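Local coordinates for protein 11R-lipoxygenase (PDB 3VF1) that probably adds molecular oxygen to polyunsaturated fatty acids at a non-heme iron, in a calcium-dependent manner, at residues R233-P238 against H620-M625; K275-F280 against I306-Y311; W500-Q505 against S664-I669. One frame throughout, in Å; residues are numbered along the deposited sequence.

Contact 1 of 3, residues R233-P238 against H620-M625; sequences RQLITP and HQAVTM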
loop_
_atom_site.group_PDB
_atom_site.type_symbol
_atom_site.label_atom_id
_atom_site.label_comp_id
_atom_site.label_asym_id
_atom_site.label_seq_id
_atom_site.Cartn_x
_atom_site.Cartn_y
_atom_site.Cartn_z
ATOM N N ARG A 233 -4.039 -27.933 -5.147
ATOM C CA ARG A 233 -5.310 -27.608 -4.506
ATOM C C ARG A 233 -5.345 -28.077 -3.051
ATOM O O ARG A 233 -6.228 -27.682 -2.288
ATOM C CB ARG A 233 -6.471 -28.236 -5.283
ATOM C CG ARG A 233 -6.650 -27.676 -6.686
ATOM C CD ARG A 233 -7.370 -28.660 -7.596
ATOM N NE ARG A 233 -8.826 -28.599 -7.466
ATOM C CZ ARG A 233 -9.649 -28.024 -8.344
ATOM N NH1 ARG A 233 -9.182 -27.443 -9.443
ATOM N NH2 ARG A 233 -10.955 -28.030 -8.124
ATOM N N GLN A 234 -4.387 -28.918 -2.671
ATOM C CA GLN A 234 -4.302 -29.410 -1.301
ATOM C C GLN A 234 -3.956 -28.290 -0.326
ATOM O O GLN A 234 -4.243 -28.385 0.867
ATOM C CB GLN A 234 -3.248 -30.513 -1.193
ATOM C CG GLN A 234 -3.592 -31.789 -1.940
ATOM C CD GLN A 234 -2.511 -32.844 -1.814
ATOM O OE1 GLN A 234 -1.632 -32.748 -0.956
ATOM N NE2 GLN A 234 -2.567 -33.857 -2.670
ATOM N N LEU A 235 -3.339 -27.231 -0.839
ATOM C CA LEU A 235 -2.889 -26.129 0.003
ATOM C C LEU A 235 -4.048 -25.249 0.458
ATOM O O LEU A 235 -3.894 -24.434 1.369
ATOM C CB LEU A 235 -1.851 -25.286 -0.739
ATOM C CG LEU A 235 -0.588 -26.037 -1.163
ATOM C CD1 LEU A 235 0.400 -25.102 -1.836
ATOM C CD2 LEU A 235 0.052 -26.722 0.034
ATOM N N ILE A 236 -5.207 -25.412 -0.173
ATOM C CA ILE A 236 -6.383 -24.636 0.198
ATOM C C ILE A 236 -7.250 -25.407 1.186
ATOM O O ILE A 236 -8.202 -26.089 0.803
ATOM C CB ILE A 236 -7.221 -24.250 -1.030
ATOM C CG1 ILE A 236 -6.345 -23.539 -2.062
ATOM C CG2 ILE A 236 -8.389 -23.363 -0.616
ATOM C CD1 ILE A 236 -5.599 -22.338 -1.510
ATOM N N THR A 237 -6.901 -25.292 2.463
ATOM C CA THR A 237 -7.640 -25.934 3.536
ATOM C C THR A 237 -8.717 -24.988 4.050
ATOM O O THR A 237 -8.777 -23.831 3.637
ATOM C CB THR A 237 -6.701 -26.293 4.697
ATOM O OG1 THR A 237 -6.158 -25.090 5.260
ATOM C CG2 THR A 237 -5.566 -27.181 4.210
ATOM N N PRO A 238 -9.583 -25.477 4.953
ATOM C CA PRO A 238 -10.588 -24.602 5.565
ATOM C C PRO A 238 -9.960 -23.413 6.290
ATOM O O PRO A 238 -10.652 -22.433 6.569
ATOM C CB PRO A 238 -11.297 -25.528 6.557
ATOM C CG PRO A 238 -11.126 -26.891 5.980
ATOM C CD PRO A 238 -9.766 -26.885 5.350
ATOM N N HIS A 620 7.327 -28.045 0.487
ATOM C CA HIS A 620 7.656 -27.082 1.533
ATOM C C HIS A 620 7.611 -25.650 1.009
ATOM O O HIS A 620 7.090 -24.753 1.671
ATOM C CB HIS A 620 9.040 -27.367 2.116
ATOM C CG HIS A 620 9.513 -26.325 3.081
ATOM N ND1 HIS A 620 9.161 -26.330 4.414
ATOM C CD2 HIS A 620 10.306 -25.240 2.906
ATOM C CE1 HIS A 620 9.720 -25.297 5.020
ATOM N NE2 HIS A 620 10.419 -24.620 4.126
ATOM N N GLN A 621 8.159 -25.444 -0.184
ATOM C CA GLN A 621 8.228 -24.114 -0.781
ATOM C C GLN A 621 6.835 -23.571 -1.075
ATOM O O GLN A 621 6.560 -22.389 -0.856
ATOM C CB GLN A 621 9.049 -24.150 -2.072
ATOM C CG GLN A 621 10.534 -24.405 -1.865
ATOM C CD GLN A 621 11.260 -24.684 -3.167
ATOM O OE1 GLN A 621 10.652 -25.113 -4.148
ATOM N NE2 GLN A 621 12.566 -24.435 -3.184
ATOM N N ALA A 622 5.957 -24.439 -1.570
ATOM C CA ALA A 622 4.608 -24.032 -1.945
ATOM C C ALA A 622 3.793 -23.634 -0.718
ATOM O O ALA A 622 3.033 -22.666 -0.756
ATOM C CB ALA A 622 3.914 -25.145 -2.707
ATOM N N VAL A 623 3.950 -24.378 0.371
ATOM C CA VAL A 623 3.253 -24.060 1.613
ATOM C C VAL A 623 3.752 -22.729 2.167
ATOM O O VAL A 623 2.973 -21.930 2.687
ATOM C CB VAL A 623 3.455 -25.151 2.682
ATOM C CG1 VAL A 623 2.815 -24.732 3.998
ATOM C CG2 VAL A 623 2.878 -26.475 2.210
ATOM N N THR A 624 5.056 -22.496 2.053
ATOM C CA THR A 624 5.652 -21.255 2.531
ATOM C C THR A 624 4.994 -20.056 1.861
ATOM O O THR A 624 4.718 -19.048 2.511
ATOM C CB THR A 624 7.170 -21.212 2.268
ATOM O OG1 THR A 624 7.831 -22.166 3.108
ATOM C CG2 THR A 624 7.727 -19.821 2.554
ATOM N N MET A 625 4.738 -20.167 0.562
ATOM C CA MET A 625 4.136 -19.070 -0.185
ATOM C C MET A 625 2.705 -18.813 0.275
ATOM O O MET A 625 2.296 -17.665 0.428
ATOM C CB MET A 625 4.153 -19.362 -1.686
ATOM C CG MET A 625 3.618 -18.215 -2.532
ATOM S SD MET A 625 4.470 -16.660 -2.185
ATOM C CE MET A 625 3.645 -15.549 -3.323
#
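Leu235 turns its CG beside the backbone N and opposite the carbonyl carbon (chi1 -60°). Its second torsion is extended (-178°), and the forked end of the side chain lands on the helix surface made by Ala622 and Val623. On the other side, Val623 has CG1 anti to its own backbone N, which leaves CG2 beside that N and facing the leucine. The two branches of Leu235 divide the work. CD1 meets Ala622 CB at 3.6 Å and lies 3.7 Å from the backbone Ala622 O. CD2 meets Val623 CG2 at 3.6 Å. The leucine and valine side chains cross at a slant, meeting through one methyl of each. The main chains stay further apart, with the CA atoms of Leu235 and Val623 6.7 Å from each other. All three touching residues are buried, and the attraction is purely apolar.

The helix behind this surface has its own polar tie. Thr624 OG1 donates to His620 O at 3.1 Å, from 35° out of the carbonyl plane. The backbone Thr624 N reaches the same oxygen from the opposite face, also at 3.1 Å. Two bonds therefore grip His620 O. The hydroxyl of Thr624 also sits 3.7 Å above the plane of the His620 ring, toward the rim. Phe211, on helix 208-213, touches both Val623 and Thr624, and its ring meets that of His620.

On the leucine side the chain ends a 3-10 turn, with Ile236 N bonded to Arg233 O at 3.3 Å. The arrangement is a 3-10 turn resting one leucine on helix 619-632, within the largely helical catalytic domain of the lipoxygenase fold and away from its iron site.

Contact 2 of 3, residues K275-F280 against I306-Y311; sequences KLPENF and IFITDY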
loop_
_atom_site.group_PDB
_atom_site.type_symbol
_atom_site.label_atom_id
_atom_site.label_comp_id
_atom_site.label_asym_id
_atom_site.label_seq_id
_atom_site.Cartn_x
_atom_site.Cartn_y
_atom_site.Cartn_z
ATOM N N LYS A 275 5.633 -1.836 -32.760
ATOM C CA LYS A 275 6.735 -2.464 -33.477
ATOM C C LYS A 275 7.527 -3.374 -32.549
ATOM O O LYS A 275 7.909 -2.973 -31.450
ATOM C CB LYS A 275 7.667 -1.409 -34.074
ATOM C CG LYS A 275 8.761 -2.006 -34.942
ATOM C CD LYS A 275 9.858 -1.008 -35.251
ATOM C CE LYS A 275 10.936 -1.640 -36.119
ATOM N NZ LYS A 275 12.135 -0.768 -36.242
ATOM N N LEU A 276 7.777 -4.597 -33.006
ATOM C CA LEU A 276 8.516 -5.576 -32.218
ATOM C C LEU A 276 9.928 -5.099 -31.913
ATOM O O LEU A 276 10.571 -4.476 -32.756
ATOM C CB LEU A 276 8.600 -6.904 -32.969
ATOM C CG LEU A 276 7.290 -7.656 -33.177
ATOM C CD1 LEU A 276 7.520 -8.844 -34.095
ATOM C CD2 LEU A 276 6.717 -8.105 -31.842
ATOM N N PRO A 277 10.418 -5.390 -30.699
ATOM C CA PRO A 277 11.842 -5.186 -30.419
ATOM C C PRO A 277 12.686 -6.026 -31.370
ATOM O O PRO A 277 12.285 -7.138 -31.713
ATOM C CB PRO A 277 11.997 -5.689 -28.982
ATOM C CG PRO A 277 10.635 -5.592 -28.389
ATOM C CD PRO A 277 9.675 -5.844 -29.511
ATOM N N GLU A 278 13.833 -5.505 -31.790
ATOM C CA GLU A 278 14.693 -6.218 -32.729
ATOM C C GLU A 278 15.122 -7.582 -32.184
ATOM O O GLU A 278 15.413 -8.499 -32.950
ATOM C CB GLU A 278 15.925 -5.379 -33.066
ATOM C CG GLU A 278 16.822 -5.074 -31.875
ATOM C CD GLU A 278 17.954 -4.129 -32.231
ATOM O OE1 GLU A 278 18.780 -3.825 -31.344
ATOM O OE2 GLU A 278 18.017 -3.690 -33.401
ATOM N N ASN A 279 15.150 -7.710 -30.861
ATOM C CA ASN A 279 15.568 -8.954 -30.221
ATOM C C ASN A 279 14.403 -9.907 -29.947
ATOM O O ASN A 279 14.539 -10.858 -29.177
ATOM C CB ASN A 279 16.306 -8.656 -28.913
ATOM C CG ASN A 279 15.465 -7.857 -27.936
ATOM O OD1 ASN A 279 14.797 -6.897 -28.318
ATOM N ND2 ASN A 279 15.488 -8.254 -26.669
ATOM N N PHE A 280 13.261 -9.650 -30.579
ATOM C CA PHE A 280 12.083 -10.495 -30.417
ATOM C C PHE A 280 11.499 -10.783 -31.797
ATOM O O PHE A 280 10.411 -10.314 -32.128
ATOM C CB PHE A 280 11.050 -9.785 -29.539
ATOM C CG PHE A 280 9.950 -10.681 -29.025
ATOM C CD1 PHE A 280 10.059 -12.060 -29.070
ATOM C CD2 PHE A 280 8.795 -10.128 -28.493
ATOM C CE1 PHE A 280 9.041 -12.867 -28.592
ATOM C CE2 PHE A 280 7.778 -10.930 -28.016
ATOM C CZ PHE A 280 7.902 -12.300 -28.065
ATOM N N ILE A 306 -1.950 -5.574 -30.925
ATOM C CA ILE A 306 -0.818 -6.335 -30.409
ATOM C C ILE A 306 -0.230 -5.670 -29.171
ATOM O O ILE A 306 0.150 -4.503 -29.206
ATOM C CB ILE A 306 0.289 -6.472 -31.468
ATOM C CG1 ILE A 306 -0.229 -7.243 -32.686
ATOM C CG2 ILE A 306 1.509 -7.167 -30.879
ATOM C CD1 ILE A 306 -0.468 -8.716 -32.428
ATOM N N PHE A 307 -0.154 -6.427 -28.082
ATOM C CA PHE A 307 0.401 -5.929 -26.831
ATOM C C PHE A 307 1.556 -6.815 -26.386
ATOM O O PHE A 307 1.671 -7.956 -26.827
ATOM C CB PHE A 307 -0.686 -5.879 -25.758
ATOM C CG PHE A 307 -1.833 -4.975 -26.110
ATOM C CD1 PHE A 307 -2.765 -5.358 -27.060
ATOM C CD2 PHE A 307 -1.977 -3.741 -25.497
ATOM C CE1 PHE A 307 -3.817 -4.527 -27.392
ATOM C CE2 PHE A 307 -3.028 -2.910 -25.824
ATOM C CZ PHE A 307 -3.949 -3.304 -26.772
ATOM N N ILE A 308 2.409 -6.287 -25.514
ATOM C CA ILE A 308 3.633 -6.980 -25.136
ATOM C C ILE A 308 3.973 -6.802 -23.659
ATOM O O ILE A 308 3.701 -5.758 -23.072
ATOM C CB ILE A 308 4.820 -6.474 -25.977
ATOM C CG1 ILE A 308 6.088 -7.275 -25.667
ATOM C CG2 ILE A 308 5.052 -4.992 -25.727
ATOM C CD1 ILE A 308 7.246 -6.965 -26.597
ATOM N N THR A 309 4.569 -7.833 -23.069
ATOM C CA THR A 309 5.088 -7.761 -21.708
ATOM C C THR A 309 6.579 -8.082 -21.716
ATOM O O THR A 309 6.970 -9.245 -21.823
ATOM C CB THR A 309 4.372 -8.752 -20.765
ATOM O OG1 THR A 309 4.523 -10.087 -21.258
ATOM C CG2 THR A 309 2.891 -8.421 -20.652
ATOM N N ASP A 310 7.405 -7.045 -21.605
ATOM C CA ASP A 310 8.854 -7.201 -21.674
ATOM C C ASP A 310 9.476 -7.110 -20.285
ATOM O O ASP A 310 9.377 -6.080 -19.620
ATOM C CB ASP A 310 9.447 -6.118 -22.580
ATOM C CG ASP A 310 10.946 -6.271 -22.774
ATOM O OD1 ASP A 310 11.583 -7.003 -21.988
ATOM O OD2 ASP A 310 11.490 -5.652 -23.714
ATOM N N TYR A 311 10.127 -8.189 -19.859
ATOM C CA TYR A 311 10.745 -8.241 -18.536
ATOM C C TYR A 311 12.263 -8.100 -18.615
ATOM O O TYR A 311 13.007 -8.795 -17.923
ATOM C CB TYR A 311 10.354 -9.539 -17.831
ATOM C CG TYR A 311 8.869 -9.620 -17.573
ATOM C CD1 TYR A 311 8.001 -10.094 -18.546
ATOM C CD2 TYR A 311 8.333 -9.195 -16.365
ATOM C CE1 TYR A 311 6.642 -10.153 -18.319
ATOM C CE2 TYR A 311 6.978 -9.252 -16.129
ATOM C CZ TYR A 311 6.136 -9.730 -17.109
ATOM O OH TYR A 311 4.783 -9.785 -16.874
#
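Ile308 pushes its CD1 methyl against two side chains at once, the ring of Pro277 and the ring of Phe280. The methyl is 4.0 Å from Pro277 CD and 4.1 Å from Pro277 CG, so it meets the five-membered ring at these two carbons. It also lies 4.0 Å from Phe280 CD2. There it sits at the ring edge, near the ring plane, and not over a face. The isoleucine can reach this far because it is fully stretched. CG1 is anti to the backbone N (chi1 -175°), and the next torsion (172°) carries CD1 straight on from the strand. Phe280 also holds its CG anti to the backbone N (chi1 -166°), which carries the ring off the turn toward the strand. The phenylalanine and isoleucine side chains run alongside each other, pointing opposite ways.

The two rings are brought to one place by a type I beta turn from Pro277 to Phe280, closed by Phe280 N to Pro277 O at 2.9 Å. The turn follows strand 271-272, which pairs antiparallel with strand 306-310 at the border of a small antiparallel sheet. Ile308 shares backbone bonds with Arg271 in that pairing. The loop thus folds back over the sheet it has just left.

The methyl contacts are few, and the closest CA atoms, those of Pro277 and Asp310, remain 9.5 Å apart. Side chains alone bridge the gap. Beside them, Asn279 and Asp310 are both tied to Gln353, Asn279 through its ND2 and Asp310 through its OD1. Phe280 also rests on Leu333 of the neighbouring strand 333-338.

Contact 3 of 3, residues W500-Q505 against S664-I669; sequences WNVIHQ and SNLANI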
loop_
_atom_site.group_PDB
_atom_site.type_symbol
_atom_site.label_atom_id
_atom_site.label_comp_id
_atom_site.label_asym_id
_atom_site.label_seq_id
_atom_site.Cartn_x
_atom_site.Cartn_y
_atom_site.Cartn_z
ATOM N N TRP A 500 -9.630 7.183 -8.832
ATOM C CA TRP A 500 -8.661 8.261 -8.981
ATOM C C TRP A 500 -9.368 9.607 -9.105
ATOM O O TRP A 500 -9.023 10.565 -8.416
ATOM C CB TRP A 500 -7.788 8.020 -10.212
ATOM C CG TRP A 500 -6.856 9.150 -10.506
ATOM C CD1 TRP A 500 -7.125 10.262 -11.247
ATOM C CD2 TRP A 500 -5.501 9.281 -10.061
ATOM N NE1 TRP A 500 -6.021 11.079 -11.293
ATOM C CE2 TRP A 500 -5.010 10.498 -10.574
ATOM C CE3 TRP A 500 -4.656 8.488 -9.282
ATOM C CZ2 TRP A 500 -3.712 10.941 -10.332
ATOM C CZ3 TRP A 500 -3.368 8.928 -9.043
ATOM C CH2 TRP A 500 -2.908 10.143 -9.567
ATOM N N ASN A 501 -10.361 9.672 -9.986
ATOM C CA ASN A 501 -11.095 10.908 -10.226
ATOM C C ASN A 501 -11.947 11.322 -9.030
ATOM O O ASN A 501 -12.136 12.510 -8.777
ATOM C CB ASN A 501 -11.974 10.767 -11.471
ATOM C CG ASN A 501 -11.169 10.797 -12.757
ATOM O OD1 ASN A 501 -10.207 11.556 -12.882
ATOM N ND2 ASN A 501 -11.559 9.972 -13.722
ATOM N N VAL A 502 -12.462 10.341 -8.297
ATOM C CA VAL A 502 -13.264 10.620 -7.110
ATOM C C VAL A 502 -12.385 11.090 -5.957
ATOM O O VAL A 502 -12.782 11.961 -5.182
ATOM C CB VAL A 502 -14.085 9.385 -6.676
ATOM C CG1 VAL A 502 -14.297 9.376 -5.174
ATOM C CG2 VAL A 502 -15.416 9.357 -7.411
ATOM N N ILE A 503 -11.191 10.518 -5.850
ATOM C CA ILE A 503 -10.241 10.923 -4.821
ATOM C C ILE A 503 -9.648 12.288 -5.153
ATOM O O ILE A 503 -9.390 13.095 -4.261
ATOM C CB ILE A 503 -9.098 9.903 -4.670
ATOM C CG1 ILE A 503 -9.620 8.621 -4.021
ATOM C CG2 ILE A 503 -7.971 10.486 -3.827
ATOM C CD1 ILE A 503 -8.623 7.481 -4.024
ATOM N N HIS A 504 -9.430 12.545 -6.437
ATOM C CA HIS A 504 -8.898 13.832 -6.867
ATOM C C HIS A 504 -9.887 14.939 -6.533
ATOM O O HIS A 504 -9.497 16.035 -6.141
ATOM C CB HIS A 504 -8.613 13.831 -8.368
ATOM C CG HIS A 504 -8.000 15.103 -8.861
ATOM N ND1 HIS A 504 -8.754 16.182 -9.273
ATOM C CD2 HIS A 504 -6.706 15.474 -9.002
ATOM C CE1 HIS A 504 -7.950 17.160 -9.650
ATOM N NE2 HIS A 504 -6.702 16.755 -9.496
ATOM N N GLN A 505 -11.173 14.645 -6.694
ATOM C CA GLN A 505 -12.220 15.608 -6.386
ATOM C C GLN A 505 -12.242 15.911 -4.891
ATOM O O GLN A 505 -12.368 17.066 -4.486
ATOM C CB GLN A 505 -13.584 15.077 -6.832
ATOM C CG GLN A 505 -14.709 16.082 -6.684
ATOM C CD GLN A 505 -14.484 17.323 -7.521
ATOM O OE1 GLN A 505 -14.249 17.235 -8.725
ATOM N NE2 GLN A 505 -14.542 18.488 -6.885
ATOM N N SER A 664 -20.358 9.564 -0.766
ATOM C CA SER A 664 -21.490 9.421 -1.675
ATOM C C SER A 664 -21.007 9.036 -3.070
ATOM O O SER A 664 -21.644 8.242 -3.762
ATOM C CB SER A 664 -22.296 10.718 -1.741
ATOM O OG SER A 664 -23.415 10.581 -2.602
ATOM N N ASN A 665 -19.877 9.603 -3.481
ATOM C CA ASN A 665 -19.292 9.275 -4.772
ATOM C C ASN A 665 -18.751 7.851 -4.788
ATOM O O ASN A 665 -18.792 7.174 -5.815
ATOM C CB ASN A 665 -18.177 10.261 -5.124
ATOM C CG ASN A 665 -18.705 11.631 -5.494
ATOM O OD1 ASN A 665 -19.868 11.779 -5.869
ATOM N ND2 ASN A 665 -17.849 12.641 -5.400
ATOM N N LEU A 666 -18.244 7.401 -3.644
ATOM C CA LEU A 666 -17.750 6.039 -3.508
ATOM C C LEU A 666 -18.903 5.047 -3.573
ATOM O O LEU A 666 -18.797 3.998 -4.207
ATOM C CB LEU A 666 -16.996 5.871 -2.189
ATOM C CG LEU A 666 -15.690 6.657 -2.062
ATOM C CD1 LEU A 666 -15.055 6.415 -0.700
ATOM C CD2 LEU A 666 -14.727 6.287 -3.176
ATOM N N ALA A 667 -20.005 5.389 -2.916
ATOM C CA ALA A 667 -21.187 4.539 -2.911
ATOM C C ALA A 667 -21.698 4.325 -4.333
ATOM O O ALA A 667 -22.247 3.270 -4.651
ATOM C CB ALA A 667 -22.275 5.153 -2.042
ATOM N N ASN A 668 -21.512 5.329 -5.186
ATOM C CA ASN A 668 -21.945 5.235 -6.576
ATOM C C ASN A 668 -21.002 4.357 -7.392
ATOM O O ASN A 668 -21.433 3.647 -8.301
ATOM C CB ASN A 668 -22.048 6.627 -7.202
ATOM C CG ASN A 668 -23.148 7.469 -6.572
ATOM O OD1 ASN A 668 -24.104 6.938 -6.001
ATOM N ND2 ASN A 668 -23.018 8.789 -6.676
ATOM N N ILE A 669 -19.716 4.407 -7.063
ATOM C CA ILE A 669 -18.730 3.554 -7.713
ATOM C C ILE A 669 -18.976 2.098 -7.336
ATOM O O ILE A 669 -18.930 1.209 -8.187
ATOM C CB ILE A 669 -17.299 3.952 -7.324
ATOM C CG1 ILE A 669 -16.931 5.282 -7.983
ATOM C CG2 ILE A 669 -16.309 2.869 -7.738
ATOM C CD1 ILE A 669 -15.571 5.814 -7.585
HETATM O O HOH W 1 -15.510 12.815 -4.056
#
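Val502 supplies the whole apolar side of the 500-505 helix in this contact, and its two methyls have different main partners. CG1 meets Leu666 CD2 at 3.7 Å. CG2 meets Ile669 CD1 at 3.6 Å, and the two side chains meet end-on. Ile669 gets there with an extended second torsion (176°), which sends CD1 outward from its helix. Asn665 CB lies near both methyls, 3.7 Å from Val502 CG2 and 4.0 Å from Val502 CG1, and here the side chains pass at a slant. One valine is therefore received by three residues spaced along one side of helix 653-676. With an alanine in place of Val502, the end methyls of Leu666 and Ile669 would probably lose their partners and a gap would open between the helices.

The polar part is indirect. A water accepts from Asn665 ND2 at 2.7 Å and donates to Val502 O at 3.1 Å. The amide is set for this by a first torsion of -72°, with CG beside the backbone N. The same asparagine thus serves both kinds of contact.

The backbone frame is helices 491-514 and 653-676, packed antiparallel within the helical lipoxygenase domain, away from the iron site. The axes of the 500-505 and 664-669 segments come within 10.2 Å, and their directions differ by 174°. Phe662 touches Val502 as well, while Leu666 also rests on Leu499 and Ile669 on Leu498.

This chemistry implies a seam held by methyl packing, with a single water joining an amide to a backbone carbonyl in a contact that is only partly buried.

All three contacts lie in the lipoxygenase domain but far from one another. Their centres are about 35 to 38 Å apart. The nearest atoms are about 15 Å apart between contacts 1 and 2, about 20 Å between contacts 2 and 3, and about 26 Å between contacts 1 and 3. Contact 2 joins a loop to strand 306-310 of a small antiparallel sheet and is nested along the chain inside the long loop closed by contact 1. Contact 3 opens after contact 2 has closed. Contacts 1 and 3 cross along the chain, and their later segments lie on successive helices, 619-632 and 653-676. Contacts 1 and 3 join regions far apart in sequence, whereas contact 2 is local.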